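Local coordinates for protein Beta/alpha-amylase (Paenibacillus polymyxa, PDB 3VOC) that hydrolyses alpha-1,4-glucosidic linkages of starch, its beta-amylase domain, the part present here, releasing successive maltose units from the non-reducing chain ends, at residues Trp57-Lys68 and Asn143-Ile151; Phe110-Glu120 and Tyr166-Gly174. One frame throughout, in Å; residues are numbered along the deposited sequence.

Contact 1. Residues Trp57-Lys68 and Asn143-Ile151; sequences WSYYKTYANAVK and NFAGYKSII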
loop_
_atom_site.group_PDB
_atom_site.type_symbol
_atom_site.label_atom_id
_atom_site.label_comp_id
_atom_site.label_asym_id
_atom_site.label_seq_id
_atom_site.Cartn_x
_atom_site.Cartn_y
_atom_site.Cartn_z
ATOM N N TRP A 57 -3.303 -10.526 20.722
ATOM C CA TRP A 57 -4.071 -10.897 19.538
ATOM C C TRP A 57 -5.551 -11.110 19.838
ATOM O O TRP A 57 -6.305 -11.473 18.930
ATOM C CB TRP A 57 -3.491 -12.172 18.899
ATOM C CG TRP A 57 -2.095 -12.006 18.364
ATOM C CD1 TRP A 57 -0.940 -12.475 18.927
ATOM C CD2 TRP A 57 -1.704 -11.330 17.160
ATOM N NE1 TRP A 57 0.140 -12.147 18.142
ATOM C CE2 TRP A 57 -0.302 -11.445 17.052
ATOM C CE3 TRP A 57 -2.406 -10.664 16.148
ATOM C CZ2 TRP A 57 0.416 -10.899 15.981
ATOM C CZ3 TRP A 57 -1.699 -10.124 15.088
ATOM C CH2 TRP A 57 -0.303 -10.239 15.012
ATOM N N SER A 58 -5.978 -10.885 21.089
ATOM C CA SER A 58 -7.324 -11.332 21.515
ATOM C C SER A 58 -8.460 -10.672 20.720
ATOM O O SER A 58 -9.401 -11.337 20.305
ATOM C CB SER A 58 -7.546 -11.156 23.028
ATOM O OG SER A 58 -7.408 -9.798 23.417
ATOM N N TYR A 59 -8.358 -9.374 20.484
ATOM C CA TYR A 59 -9.363 -8.695 19.658
ATOM C C TYR A 59 -9.480 -9.298 18.244
ATOM O O TYR A 59 -10.584 -9.469 17.718
ATOM C CB TYR A 59 -9.085 -7.196 19.603
ATOM C CG TYR A 59 -9.892 -6.452 18.556
ATOM C CD1 TYR A 59 -11.211 -6.078 18.804
ATOM C CD2 TYR A 59 -9.320 -6.094 17.328
ATOM C CE1 TYR A 59 -11.957 -5.381 17.844
ATOM C CE2 TYR A 59 -10.050 -5.381 16.372
ATOM C CZ TYR A 59 -11.367 -5.030 16.638
ATOM O OH TYR A 59 -12.096 -4.335 15.694
ATOM N N TYR A 60 -8.352 -9.616 17.622
ATOM C CA TYR A 60 -8.406 -10.177 16.278
ATOM C C TYR A 60 -8.831 -11.634 16.238
ATOM O O TYR A 60 -9.386 -12.087 15.247
ATOM C CB TYR A 60 -7.104 -9.933 15.508
ATOM C CG TYR A 60 -7.002 -8.497 15.084
ATOM C CD1 TYR A 60 -7.858 -7.989 14.102
ATOM C CD2 TYR A 60 -6.073 -7.619 15.690
ATOM C CE1 TYR A 60 -7.787 -6.654 13.713
ATOM C CE2 TYR A 60 -5.987 -6.262 15.291
ATOM C CZ TYR A 60 -6.853 -5.799 14.306
ATOM O OH TYR A 60 -6.817 -4.487 13.887
ATOM N N LYS A 61 -8.600 -12.365 17.323
ATOM C CA LYS A 61 -9.147 -13.719 17.427
ATOM C C LYS A 61 -10.676 -13.623 17.521
ATOM O O LYS A 61 -11.392 -14.358 16.847
ATOM C CB LYS A 61 -8.540 -14.474 18.612
ATOM C CG LYS A 61 -7.168 -15.077 18.310
ATOM C CD LYS A 61 -6.438 -15.491 19.575
ATOM C CE LYS A 61 -5.112 -16.219 19.241
ATOM N NZ LYS A 61 -4.135 -16.175 20.406
ATOM N N THR A 62 -11.174 -12.672 18.310
ATOM C CA THR A 62 -12.622 -12.422 18.370
ATOM C C THR A 62 -13.192 -12.037 16.999
ATOM O O THR A 62 -14.246 -12.540 16.580
ATOM C CB THR A 62 -12.955 -11.327 19.398
ATOM O OG1 THR A 62 -12.421 -11.703 20.676
ATOM C CG2 THR A 62 -14.465 -11.136 19.520
ATOM N N TYR A 63 -12.512 -11.103 16.338
ATOM C CA TYR A 63 -12.891 -10.657 15.008
ATOM C C TYR A 63 -12.933 -11.851 14.057
ATOM O O TYR A 63 -13.951 -12.089 13.394
ATOM C CB TYR A 63 -11.866 -9.627 14.547
ATOM C CG TYR A 63 -12.212 -8.815 13.328
ATOM C CD1 TYR A 63 -12.192 -7.421 13.385
ATOM C CD2 TYR A 63 -12.520 -9.426 12.098
ATOM C CE1 TYR A 63 -12.473 -6.648 12.254
ATOM C CE2 TYR A 63 -12.814 -8.652 10.957
ATOM C CZ TYR A 63 -12.776 -7.266 11.046
ATOM O OH TYR A 63 -13.033 -6.478 9.930
ATOM N N ALA A 64 -11.843 -12.617 14.016
ATOM C CA ALA A 64 -11.767 -13.776 13.140
ATOM C C ALA A 64 -12.843 -14.810 13.464
ATOM O O ALA A 64 -13.433 -15.402 12.550
ATOM C CB ALA A 64 -10.361 -14.413 13.162
ATOM N N ASN A 65 -13.096 -15.021 14.758
ATOM C CA ASN A 65 -14.184 -15.915 15.195
ATOM C C ASN A 65 -15.549 -15.499 14.649
ATOM O O ASN A 65 -16.316 -16.344 14.204
ATOM C CB ASN A 65 -14.263 -15.973 16.721
ATOM C CG ASN A 65 -13.168 -16.818 17.332
ATOM O OD1 ASN A 65 -12.454 -17.524 16.627
ATOM N ND2 ASN A 65 -13.015 -16.733 18.661
ATOM N N ALA A 66 -15.856 -14.200 14.710
ATOM C CA ALA A 66 -17.124 -13.674 14.174
ATOM C C ALA A 66 -17.229 -13.926 12.657
ATOM O O ALA A 66 -18.271 -14.392 12.145
ATOM C CB ALA A 66 -17.281 -12.176 14.501
ATOM N N VAL A 67 -16.140 -13.648 11.949
ATOM C CA VAL A 67 -16.092 -13.845 10.490
ATOM C C VAL A 67 -16.315 -15.336 10.155
ATOM O O VAL A 67 -17.149 -15.670 9.308
ATOM C CB VAL A 67 -14.784 -13.267 9.868
ATOM C CG1 VAL A 67 -14.600 -13.712 8.397
ATOM C CG2 VAL A 67 -14.777 -11.739 9.965
ATOM N N LYS A 68 -15.601 -16.212 10.865
ATOM C CA LYS A 68 -15.741 -17.669 10.713
ATOM C C LYS A 68 -17.169 -18.155 10.987
ATOM O O LYS A 68 -17.721 -18.947 10.227
ATOM C CB LYS A 68 -14.799 -18.377 11.688
ATOM C CG LYS A 68 -14.884 -19.890 11.615
ATOM C CD LYS A 68 -13.947 -20.529 12.615
ATOM C CE LYS A 68 -14.034 -22.034 12.495
ATOM N NZ LYS A 68 -15.242 -22.575 13.205
ATOM N N ASN A 143 -0.084 -17.570 16.311
ATOM C CA ASN A 143 -1.380 -17.362 16.953
ATOM C C ASN A 143 -2.596 -17.725 16.110
ATOM O O ASN A 143 -3.671 -18.032 16.651
ATOM C CB ASN A 143 -1.500 -15.931 17.458
ATOM C CG ASN A 143 -0.749 -15.727 18.754
ATOM O OD1 ASN A 143 -1.326 -15.839 19.827
ATOM N ND2 ASN A 143 0.545 -15.461 18.658
ATOM N N PHE A 144 -2.422 -17.689 14.792
ATOM C CA PHE A 144 -3.527 -17.915 13.879
ATOM C C PHE A 144 -3.447 -19.183 13.043
ATOM O O PHE A 144 -4.300 -19.403 12.175
ATOM C CB PHE A 144 -3.756 -16.667 13.026
ATOM C CG PHE A 144 -4.362 -15.536 13.808
ATOM C CD1 PHE A 144 -5.737 -15.330 13.809
ATOM C CD2 PHE A 144 -3.557 -14.705 14.597
ATOM C CE1 PHE A 144 -6.298 -14.292 14.550
ATOM C CE2 PHE A 144 -4.122 -13.664 15.343
ATOM C CZ PHE A 144 -5.482 -13.464 15.321
ATOM N N ALA A 145 -2.442 -20.013 13.317
ATOM C CA ALA A 145 -2.280 -21.323 12.674
ATOM C C ALA A 145 -3.560 -22.165 12.766
ATOM O O ALA A 145 -3.932 -22.838 11.803
ATOM C CB ALA A 145 -1.082 -22.080 13.293
ATOM N N GLY A 146 -4.247 -22.105 13.911
ATOM C CA GLY A 146 -5.521 -22.835 14.089
ATOM C C GLY A 146 -6.690 -22.293 13.260
ATOM O O GLY A 146 -7.767 -22.881 13.231
ATOM N N TYR A 147 -6.475 -21.162 12.590
ATOM C CA TYR A 147 -7.487 -20.548 11.727
ATOM C C TYR A 147 -7.160 -20.767 10.249
ATOM O O TYR A 147 -7.707 -20.084 9.367
ATOM C CB TYR A 147 -7.536 -19.037 11.977
ATOM C CG TYR A 147 -8.153 -18.642 13.293
ATOM C CD1 TYR A 147 -9.500 -18.303 13.368
ATOM C CD2 TYR A 147 -7.393 -18.605 14.464
ATOM C CE1 TYR A 147 -10.082 -17.938 14.569
ATOM C CE2 TYR A 147 -7.969 -18.237 15.680
ATOM C CZ TYR A 147 -9.314 -17.896 15.720
ATOM O OH TYR A 147 -9.915 -17.537 16.913
ATOM N N LYS A 148 -6.266 -21.712 9.972
ATOM C CA LYS A 148 -5.746 -21.898 8.601
ATOM C C LYS A 148 -6.853 -22.064 7.542
ATOM O O LYS A 148 -6.809 -21.434 6.481
ATOM C CB LYS A 148 -4.731 -23.054 8.575
ATOM C CG LYS A 148 -4.438 -23.617 7.222
ATOM C CD LYS A 148 -3.644 -24.906 7.331
ATOM C CE LYS A 148 -3.442 -25.514 5.948
ATOM N NZ LYS A 148 -2.252 -24.937 5.298
ATOM N N SER A 149 -7.872 -22.866 7.851
ATOM C CA SER A 149 -8.927 -23.140 6.876
ATOM C C SER A 149 -9.775 -21.920 6.474
ATOM O O SER A 149 -10.436 -21.953 5.438
ATOM C CB SER A 149 -9.865 -24.229 7.373
ATOM O OG SER A 149 -10.744 -23.731 8.367
ATOM N N ILE A 150 -9.783 -20.865 7.276
ATOM C CA ILE A 150 -10.582 -19.691 6.899
ATOM C C ILE A 150 -9.785 -18.557 6.241
ATOM O O ILE A 150 -10.376 -17.568 5.792
ATOM C CB ILE A 150 -11.432 -19.151 8.073
ATOM C CG1 ILE A 150 -10.561 -18.371 9.065
ATOM C CG2 ILE A 150 -12.246 -20.310 8.725
ATOM C CD1 ILE A 150 -11.348 -17.427 9.973
ATOM N N ILE A 151 -8.459 -18.691 6.194
ATOM C CA ILE A 151 -7.591 -17.644 5.628
ATOM C C ILE A 151 -7.125 -18.069 4.229
ATOM O O ILE A 151 -6.288 -18.955 4.094
ATOM C CB ILE A 151 -6.395 -17.325 6.559
ATOM C CG1 ILE A 151 -6.886 -16.783 7.906
ATOM C CG2 ILE A 151 -5.422 -16.323 5.894
ATOM C CD1 ILE A 151 -5.790 -16.599 8.941
HETATM O O HOH W 1 -3.282 -19.159 19.812
#
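The Trp-57 indole receives Asn-143 CB over the face of its five-membered ring, 4.1 Å from the ring centroid, while the edge of the Phe-144 ring points at the face of its six-membered ring. This offset edge-to-face pair has its planes 81° apart and brings Phe-144 CE2 to 3.5 Å from Trp-57 CE3. At the edge of the Phe-144 ring lie Tyr-60 O and Ala-64 CB. These groups join two neighbouring parts of the outer layer of a TIM barrel: helix 58-69, and the end of helix 127-144 with the 3-10 turns that follow it.

Alanine suits position 64, since its small methyl lets the turns come close: Tyr-147 CE1 sits 3.8 Å from Ala-64 CB. Farther along, Ile-150 CD1 and CG2 pack on the aliphatic start of Lys-68. On the barrel side of the helix, Tyr-60 and Tyr-63 touch strand 37-43. Trp-57 NE1 is hydrogen-bonded to Ser-139 OG.

Two polar pairs lie on the more exposed side. Extended beyond CG (chi3 175°), Lys-61 runs past Phe-144 and delivers NZ to Asn-143 OD1 at 2.9 Å, in the carbonyl plane and on a lone pair. Asn-65 OD1 lies at the edge of the Tyr-147 ring and accepts from its hydroxyl: OH is 2.6 Å from OD1 and 39° out of the amide's carbonyl plane.

Contact 2. Residues Phe110-Glu120 and Tyr166-Gly174; sequences FKDESGYANSE and YPSYYPAAG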
loop_
_atom_site.group_PDB
_atom_site.type_symbol
_atom_site.label_atom_id
_atom_site.label_comp_id
_atom_site.label_asym_id
_atom_site.label_seq_id
_atom_site.Cartn_x
_atom_site.Cartn_y
_atom_site.Cartn_z
ATOM N N PHE A 110 10.618 9.314 7.832
ATOM C CA PHE A 110 10.757 9.959 6.530
ATOM C C PHE A 110 10.759 11.453 6.755
ATOM O O PHE A 110 10.077 11.946 7.641
ATOM C CB PHE A 110 9.583 9.601 5.620
ATOM C CG PHE A 110 9.454 8.121 5.326
ATOM C CD1 PHE A 110 10.093 7.558 4.221
ATOM C CD2 PHE A 110 8.658 7.303 6.133
ATOM C CE1 PHE A 110 9.963 6.189 3.939
ATOM C CE2 PHE A 110 8.513 5.935 5.863
ATOM C CZ PHE A 110 9.161 5.378 4.754
ATOM N N LYS A 111 11.533 12.181 5.960
ATOM C CA LYS A 111 11.497 13.626 6.017
ATOM C C LYS A 111 11.333 14.151 4.596
ATOM O O LYS A 111 11.956 13.643 3.665
ATOM C CB LYS A 111 12.780 14.131 6.684
ATOM C CG LYS A 111 12.816 15.600 7.019
ATOM C CD LYS A 111 13.885 15.915 8.088
ATOM C CE LYS A 111 13.455 15.485 9.489
ATOM N NZ LYS A 111 14.277 16.118 10.569
ATOM N N ASP A 112 10.476 15.147 4.433
ATOM C CA ASP A 112 10.190 15.687 3.115
ATOM C C ASP A 112 11.096 16.844 2.695
ATOM O O ASP A 112 12.010 17.211 3.419
ATOM C CB ASP A 112 8.694 16.020 2.960
ATOM C CG ASP A 112 8.263 17.317 3.650
ATOM O OD1 ASP A 112 9.094 18.118 4.126
ATOM O OD2 ASP A 112 7.041 17.547 3.677
ATOM N N GLU A 113 10.829 17.389 1.502
ATOM C CA GLU A 113 11.611 18.479 0.916
ATOM C C GLU A 113 11.715 19.714 1.810
ATOM O O GLU A 113 12.681 20.466 1.700
ATOM C CB GLU A 113 11.018 18.881 -0.441
ATOM C CG GLU A 113 11.017 17.747 -1.479
ATOM C CD GLU A 113 10.316 18.142 -2.758
ATOM O OE1 GLU A 113 10.235 19.360 -3.063
ATOM O OE2 GLU A 113 9.863 17.238 -3.466
ATOM N N SER A 114 10.736 19.906 2.696
ATOM C CA SER A 114 10.700 21.070 3.595
ATOM C C SER A 114 11.091 20.757 5.048
ATOM O O SER A 114 10.958 21.613 5.933
ATOM C CB SER A 114 9.303 21.711 3.564
ATOM O OG SER A 114 8.896 21.975 2.228
ATOM N N GLY A 115 11.548 19.531 5.299
ATOM C CA GLY A 115 11.962 19.130 6.637
ATOM C C GLY A 115 10.855 18.521 7.499
ATOM O O GLY A 115 11.087 18.211 8.666
ATOM N N TYR A 116 9.661 18.324 6.941
ATOM C CA TYR A 116 8.581 17.715 7.720
ATOM C C TYR A 116 8.801 16.215 7.932
ATOM O O TYR A 116 8.981 15.469 6.964
ATOM C CB TYR A 116 7.206 17.974 7.090
ATOM C CG TYR A 116 6.071 17.454 7.951
ATOM C CD1 TYR A 116 5.479 18.260 8.926
ATOM C CD2 TYR A 116 5.612 16.141 7.804
ATOM C CE1 TYR A 116 4.440 17.770 9.729
ATOM C CE2 TYR A 116 4.592 15.644 8.587
ATOM C CZ TYR A 116 4.009 16.461 9.550
ATOM O OH TYR A 116 3.008 15.942 10.327
ATOM N N ALA A 117 8.768 15.785 9.200
ATOM C CA ALA A 117 9.024 14.384 9.564
ATOM C C ALA A 117 7.716 13.594 9.607
ATOM O O ALA A 117 6.736 14.033 10.233
ATOM C CB ALA A 117 9.742 14.290 10.910
ATOM N N ASN A 118 7.704 12.439 8.956
ATOM C CA ASN A 118 6.501 11.601 8.862
ATOM C C ASN A 118 6.799 10.226 9.468
ATOM O O ASN A 118 7.867 9.665 9.239
ATOM C CB ASN A 118 6.020 11.543 7.393
ATOM C CG ASN A 118 4.837 10.579 7.169
ATOM O OD1 ASN A 118 4.967 9.374 7.371
ATOM N ND2 ASN A 118 3.701 11.113 6.696
ATOM N N SER A 119 5.878 9.713 10.286
ATOM C CA SER A 119 6.063 8.410 10.945
ATOM C C SER A 119 4.886 7.467 10.662
ATOM O O SER A 119 4.498 6.685 11.515
ATOM C CB SER A 119 6.229 8.616 12.455
ATOM O OG SER A 119 5.048 9.209 12.974
ATOM N N GLU A 120 4.320 7.541 9.456
ATOM C CA GLU A 120 3.201 6.663 9.063
ATOM C C GLU A 120 3.588 5.190 8.993
ATOM O O GLU A 120 2.745 4.313 9.156
ATOM C CB GLU A 120 2.652 7.080 7.705
ATOM C CG GLU A 120 1.734 8.290 7.720
ATOM C CD GLU A 120 1.117 8.487 6.355
ATOM O OE1 GLU A 120 1.737 9.204 5.531
ATOM O OE2 GLU A 120 0.060 7.877 6.085
ATOM N N TYR A 166 6.312 5.912 -0.550
ATOM C CA TYR A 166 6.732 6.905 0.429
ATOM C C TYR A 166 5.523 7.683 0.918
ATOM O O TYR A 166 4.515 7.704 0.230
ATOM C CB TYR A 166 7.719 7.871 -0.207
ATOM C CG TYR A 166 9.054 7.222 -0.500
ATOM C CD1 TYR A 166 10.040 7.144 0.494
ATOM C CD2 TYR A 166 9.338 6.703 -1.766
ATOM C CE1 TYR A 166 11.272 6.551 0.249
ATOM C CE2 TYR A 166 10.572 6.093 -2.029
ATOM C CZ TYR A 166 11.538 6.032 -1.010
ATOM O OH TYR A 166 12.774 5.461 -1.247
ATOM N N PRO A 167 5.620 8.335 2.097
ATOM C CA PRO A 167 4.513 9.141 2.613
ATOM C C PRO A 167 4.495 10.528 1.948
ATOM O O PRO A 167 4.620 11.562 2.617
ATOM C CB PRO A 167 4.842 9.259 4.096
ATOM C CG PRO A 167 6.360 9.293 4.118
ATOM C CD PRO A 167 6.734 8.252 3.070
ATOM N N SER A 168 4.321 10.525 0.638
ATOM C CA SER A 168 4.633 11.684 -0.191
ATOM C C SER A 168 3.546 12.746 -0.175
ATOM O O SER A 168 3.827 13.907 -0.461
ATOM C CB SER A 168 4.886 11.228 -1.626
ATOM O OG SER A 168 3.768 10.496 -2.102
ATOM N N TYR A 169 2.314 12.342 0.124
ATOM C CA TYR A 169 1.208 13.293 0.223
ATOM C C TYR A 169 0.525 13.144 1.589
ATOM O O TYR A 169 0.044 12.065 1.950
ATOM C CB TYR A 169 0.237 13.150 -0.972
ATOM C CG TYR A 169 -0.624 11.889 -0.959
ATOM C CD1 TYR A 169 -0.147 10.663 -1.454
ATOM C CD2 TYR A 169 -1.921 11.933 -0.446
ATOM C CE1 TYR A 169 -0.961 9.509 -1.420
ATOM C CE2 TYR A 169 -2.728 10.813 -0.415
ATOM C CZ TYR A 169 -2.252 9.609 -0.901
ATOM O OH TYR A 169 -3.094 8.527 -0.850
ATOM N N TYR A 170 0.493 14.238 2.349
ATOM C CA TYR A 170 0.143 14.157 3.768
ATOM C C TYR A 170 -0.430 15.497 4.218
ATOM O O TYR A 170 0.302 16.500 4.268
ATOM C CB TYR A 170 1.389 13.808 4.579
ATOM C CG TYR A 170 1.150 13.250 5.972
ATOM C CD1 TYR A 170 0.395 12.091 6.165
ATOM C CD2 TYR A 170 1.743 13.851 7.092
ATOM C CE1 TYR A 170 0.199 11.571 7.442
ATOM C CE2 TYR A 170 1.545 13.337 8.380
ATOM C CZ TYR A 170 0.781 12.196 8.544
ATOM O OH TYR A 170 0.609 11.649 9.800
ATOM N N PRO A 171 -1.743 15.520 4.529
ATOM C CA PRO A 171 -2.414 16.773 4.913
ATOM C C PRO A 171 -1.658 17.527 6.006
ATOM O O PRO A 171 -1.484 18.747 5.903
ATOM C CB PRO A 171 -3.788 16.302 5.394
ATOM C CG PRO A 171 -4.073 15.083 4.525
ATOM C CD PRO A 171 -2.700 14.410 4.331
ATOM N N ALA A 172 -1.158 16.808 7.016
ATOM C CA ALA A 172 -0.487 17.464 8.133
ATOM C C ALA A 172 0.835 18.109 7.753
ATOM O O ALA A 172 1.329 18.969 8.484
ATOM C CB ALA A 172 -0.321 16.503 9.337
ATOM N N ALA A 173 1.402 17.709 6.607
ATOM C CA ALA A 173 2.596 18.344 6.056
ATOM C C ALA A 173 2.265 19.531 5.143
ATOM O O ALA A 173 3.162 20.113 4.541
ATOM C CB ALA A 173 3.447 17.311 5.296
ATOM N N GLY A 174 0.987 19.883 5.038
ATOM C CA GLY A 174 0.554 21.008 4.186
ATOM C C GLY A 174 -0.036 20.605 2.836
ATOM O O GLY A 174 -0.420 21.465 2.027
HETATM O O HOH W 2 5.979 19.905 3.970
HETATM O O HOH W 3 4.822 13.406 4.716
HETATM O O HOH W 4 3.285 10.975 10.747
HETATM O O HOH W 5 1.350 9.761 2.917
#
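Pro-167 CD rests over the centre of the Phe-110 ring, 3.6 Å from its centroid, a CH-pi contact for which the compact, rigid pyrrolidine is well shaped, its CD lying 13° off the ring normal. Tyr-166 meets the same phenylalanine rim to rim, its plane nearly perpendicular. At the other end of the interface Ala-173 CB lies over the face of the Tyr-116 ring, 3.5 Å from CD2, and the small methyl allows the 3-10 turn 171-173 to come close. Between them stands Tyr-170: Asn-118 ND2 sits over the centre of its ring, Tyr-116 OH lies at its edge, and the carboxylate of Glu-120 slides alongside, OE1 3.2 Å from CD1.

A second layer fixes these groups. With CG anti to the backbone N (chi1 175°), Asn-118 reaches across to Pro-167 and Tyr-170; its OD1 accepts from Glu-120 N in an Asx turn, and its ND2 donates to Glu-120 OE1 at 3.0 Å, in the amide plane. Asp-112 OD1 takes Ser-114 N and Tyr-116 N from opposite faces of its carboxylate, shaping the type I turn of the hairpin 110-118. Farther out, Tyr-170 OH bonds to Asn-86, and its side chain is about 5 Å from that of Asp-89, which probably binds substrate.

Direct contact is thus van der Waals, CH-pi and polar-atom-on-ring packing, and polar links between the segments run through waters: one donates to both Asp-112 OD2 and Ala-173 O, another to Glu-120 OE1 (2.7 Å) and Tyr-169 O. The second water and Asn-118 ND2 give Glu-120 OE1 two donors, which would probably help to stabilise its charge beside the tyrosine ring.

Overall arrangement
Both contacts belong to the single TIM-barrel domain of glycosyl hydrolase family 14, but their centres are about 35 Å apart and their nearest atoms about 14 Å. Along the chain the segments alternate: 57-68, 110-120, 143-151, 166-174. Contact 1 packs helix 58-69 against the end of helix 127-144, in the outer layer beside strands 37-43 and 73-79. Contact 2 joins a hairpin in the long connection after strand 73-79 to the loop after strand 153-156, near probable substrate-binding residues. Helix 127-144 starts soon after the hairpin and ends in contact 1, so one connection between neighbouring barrel strands contributes to both the helical layer and the substrate-side loops.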